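PlzA (Borrelia burgdorferi, PDB 7MIE) binds the bacterial second messenger c-di-GMP through its PilZ domain and so probably acts as a signalling receptor in this tick-borne spirochaete. Local coordinates at residues 160-163 with 164-167. Residues are numbered along the deposited sequence; the frame is centred on the assembly and turned at random.
Sequences DLKL and GQNQ. With C2E (9,9'-[(2R,3R,3aS,5S,7aR,9R,10R,10aS,12S,14aR)-3,5,10,12-tetrahydroxy-5,12-dioxidooctahydro-2H,7H-difuro[3,2-d:3',2'-j][1,3,7,9,2,8]tetraoxadiphosphacyclododecine-2,9-diyl]bis(2-amino-1,9-dihydro-6H-purin-6-one)), chain C.
The backbone N-H groups of G164 and Q165 close the last turn of helix 149-164 by pointing back to the carbonyls of D160 and L161, G164 N lying 3.0 Å from D160 O. The second bond, Q165 N to L161 O, is 3.2 Å long. This is a helix C-terminus: G164 is still helical, whereas Q165 takes left-handed helical torsions with positive phi (59°), and the chain turns off into the loop that lies against c-di-GMP. Having no side chain, G164 leaves room for N166 ND2 close to its CA.

Q165 adds a side-chain bond to the helix end, for which a glutamine is long enough. Its chain bends at chi2 (-64°), folding the amide back to the carbonyl of K162, where Q165 NE2 gives a nearly straight bond of 2.9 Å to K162 O, in the carbonyl plane and on a lone pair. The acceptor also lies almost in the amide plane of Q165, which favours this rotation of the amide, NE2 to the helix and OE1 toward C5A of the ligand.

L161 O does more than accept the bond from Q165 N. Water 1 donates to it and accepts from N166 N, while water 2 donates to both L161 O and Q167 O, so two bridges tie the departing chain to the helix. The methyls of L161 cross the extended side chain of Q167 in van der Waals packing, L161 CD1 and CD2 each 4.0 Å from Q167 OE1; the leucine also packs on I169, and Q167 meets another c-di-GMP molecule. D160 OD2 bonds Y33 OH of helix 26-36, D160 OD1 bonds Y37 OH, and K162 NZ bonds E41 O. Beyond the turn, the ribose hydroxyl O2A of c-di-GMP donates a weak bond of 3.3 Å to Q165 O.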
loop_
_atom_site.group_PDB
_atom_site.type_symbol
_atom_site.label_atom_id
_atom_site.label_comp_id
_atom_site.label_asym_id
_atom_site.label_seq_id
_atom_site.Cartn_x
_atom_site.Cartn_y
_atom_site.Cartn_z
ATOM N N ASP A 160 -14.525 5.814 3.065
ATOM C CA ASP A 160 -15.694 5.554 3.894
ATOM C C ASP A 160 -15.678 4.127 4.422
ATOM O O ASP A 160 -15.945 3.903 5.599
ATOM C CB ASP A 160 -16.975 5.663 3.065
ATOM C CG ASP A 160 -17.420 7.071 2.754
ATOM O OD1 ASP A 160 -16.994 8.035 3.482
ATOM O OD2 ASP A 160 -18.252 7.191 1.803
ATOM N N LEU A 161 -15.338 3.179 3.564
ATOM C CA LEU A 161 -15.287 1.775 3.988
ATOM C C LEU A 161 -14.153 1.549 4.984
ATOM O O LEU A 161 -14.322 0.823 5.965
ATOM C CB LEU A 161 -15.120 0.874 2.768
ATOM C CG LEU A 161 -16.284 0.930 1.777
ATOM C CD1 LEU A 161 -15.995 -0.030 0.621
ATOM C CD2 LEU A 161 -17.604 0.547 2.466
ATOM N N LYS A 162 -12.992 2.173 4.737
ATOM C CA LYS A 162 -11.905 2.052 5.697
ATOM C C LYS A 162 -12.284 2.624 7.056
ATOM O O LYS A 162 -11.959 2.005 8.081
ATOM C CB LYS A 162 -10.624 2.701 5.126
ATOM C CG LYS A 162 -9.408 2.474 6.013
ATOM C CD LYS A 162 -8.097 2.991 5.336
ATOM C CE LYS A 162 -6.915 2.680 6.256
ATOM N NZ LYS A 162 -5.639 3.175 5.669
ATOM N N LEU A 163 -12.963 3.779 7.085
ATOM C CA LEU A 163 -13.398 4.383 8.349
ATOM C C LEU A 163 -14.360 3.456 9.106
ATOM O O LEU A 163 -14.279 3.328 10.323
ATOM C CB LEU A 163 -14.112 5.720 8.078
ATOM C CG LEU A 163 -14.827 6.367 9.270
ATOM C CD1 LEU A 163 -13.822 6.702 10.386
ATOM C CD2 LEU A 163 -15.520 7.649 8.816
ATOM N N GLY A 164 -15.284 2.851 8.380
ATOM C CA GLY A 164 -16.308 2.041 9.020
ATOM C C GLY A 164 -15.781 0.752 9.647
ATOM O O GLY A 164 -16.351 0.281 10.628
ATOM N N GLN A 165 -14.757 0.118 9.028
ATOM C CA GLN A 165 -14.246 -1.133 9.594
ATOM C C GLN A 165 -15.324 -2.208 9.680
ATOM O O GLN A 165 -15.354 -3.001 10.625
ATOM C CB GLN A 165 -13.644 -0.883 10.986
ATOM C CG GLN A 165 -12.335 -0.112 10.879
ATOM C CD GLN A 165 -11.322 -0.952 10.136
ATOM O OE1 GLN A 165 -10.996 -2.049 10.578
ATOM N NE2 GLN A 165 -10.837 -0.464 9.001
ATOM N N ASN A 166 -16.242 -2.181 8.709
ATOM C CA ASN A 166 -17.366 -3.097 8.677
ATOM C C ASN A 166 -17.139 -4.222 7.670
ATOM O O ASN A 166 -17.754 -5.276 7.808
ATOM C CB ASN A 166 -18.653 -2.347 8.296
ATOM C CG ASN A 166 -19.040 -1.324 9.356
ATOM O OD1 ASN A 166 -18.992 -1.633 10.548
ATOM N ND2 ASN A 166 -19.432 -0.116 8.939
ATOM N N GLN A 167 -16.358 -3.955 6.619
ATOM C CA GLN A 167 -16.050 -4.993 5.630
ATOM C C GLN A 167 -14.592 -4.836 5.213
ATOM O O GLN A 167 -13.961 -3.822 5.518
ATOM C CB GLN A 167 -17.010 -4.902 4.439
ATOM C CG GLN A 167 -16.927 -3.604 3.670
ATOM C CD GLN A 167 -18.134 -3.439 2.761
ATOM O OE1 GLN A 167 -18.011 -3.298 1.556
ATOM N NE2 GLN A 167 -19.326 -3.458 3.331
HETATM P P1 C2E C . -11.556 -6.566 12.582
HETATM O O2P C2E C . -12.155 -7.859 12.934
HETATM O O1P C2E C . -11.152 -5.577 13.646
HETATM O "O5'" C2E C . -10.160 -6.964 11.889
HETATM C "C5'" C2E C . -9.246 -5.904 11.561
HETATM C "C4'" C2E C . -8.260 -6.397 10.527
HETATM O "O4'" C2E C . -7.564 -7.556 11.036
HETATM C "C3'" C2E C . -8.873 -6.893 9.214
HETATM O "O3'" C2E C . -9.096 -5.752 8.393
HETATM C "C2'" C2E C . -7.642 -7.656 8.654
HETATM O "O2'" C2E C . -6.672 -6.729 8.209
HETATM C "C1'" C2E C . -7.082 -8.304 9.932
HETATM N N9 C2E C . -7.510 -9.686 10.078
HETATM C C8 C2E C . -8.405 -10.243 10.962
HETATM N N7 C2E C . -8.549 -11.531 10.808
HETATM C C5 C2E C . -7.719 -11.830 9.722
HETATM C C6 C2E C . -7.476 -13.058 9.065
HETATM O O6 C2E C . -8.026 -14.146 9.291
HETATM N N1 C2E C . -6.567 -12.895 8.004
HETATM C C2 C2E C . -5.963 -11.708 7.645
HETATM N N2 C2E C . -5.118 -11.716 6.591
HETATM N N3 C2E C . -6.191 -10.550 8.255
HETATM C C4 C2E C . -7.076 -10.699 9.280
HETATM P P11 C2E C . -10.113 -5.918 7.143
HETATM O O21 C2E C . -9.963 -4.636 6.397
HETATM O O11 C2E C . -9.735 -7.193 6.437
HETATM O O5A C2E C . -11.535 -6.144 7.871
HETATM C C5A C2E C . -12.138 -4.947 8.425
HETATM C C4A C2E C . -13.280 -5.357 9.312
HETATM O O4A C2E C . -14.307 -6.004 8.525
HETATM C C3A C2E C . -12.906 -6.391 10.375
HETATM O O3A C2E C . -12.298 -5.685 11.454
HETATM C C2A C2E C . -14.275 -7.000 10.666
HETATM O O2A C2E C . -15.071 -6.167 11.496
HETATM C C1A C2E C . -14.845 -7.077 9.245
HETATM N N91 C2E C . -14.611 -8.338 8.567
HETATM C C81 C2E C . -13.730 -8.591 7.536
HETATM N N71 C2E C . -13.767 -9.844 7.159
HETATM C C51 C2E C . -14.731 -10.447 7.972
HETATM C C61 C2E C . -15.215 -11.787 8.017
HETATM O O61 C2E C . -14.917 -12.767 7.322
HETATM N N11 C2E C . -16.197 -11.942 8.992
HETATM C C21 C2E C . -16.624 -10.966 9.857
HETATM N N21 C2E C . -17.574 -11.336 10.735
HETATM N N31 C2E C . -16.216 -9.698 9.795
HETATM C C41 C2E C . -15.250 -9.519 8.841
HETATM O O HOH W 1 -16.546 -0.744 6.223
HETATM O O HOH W 2 -12.977 -1.563 6.563
#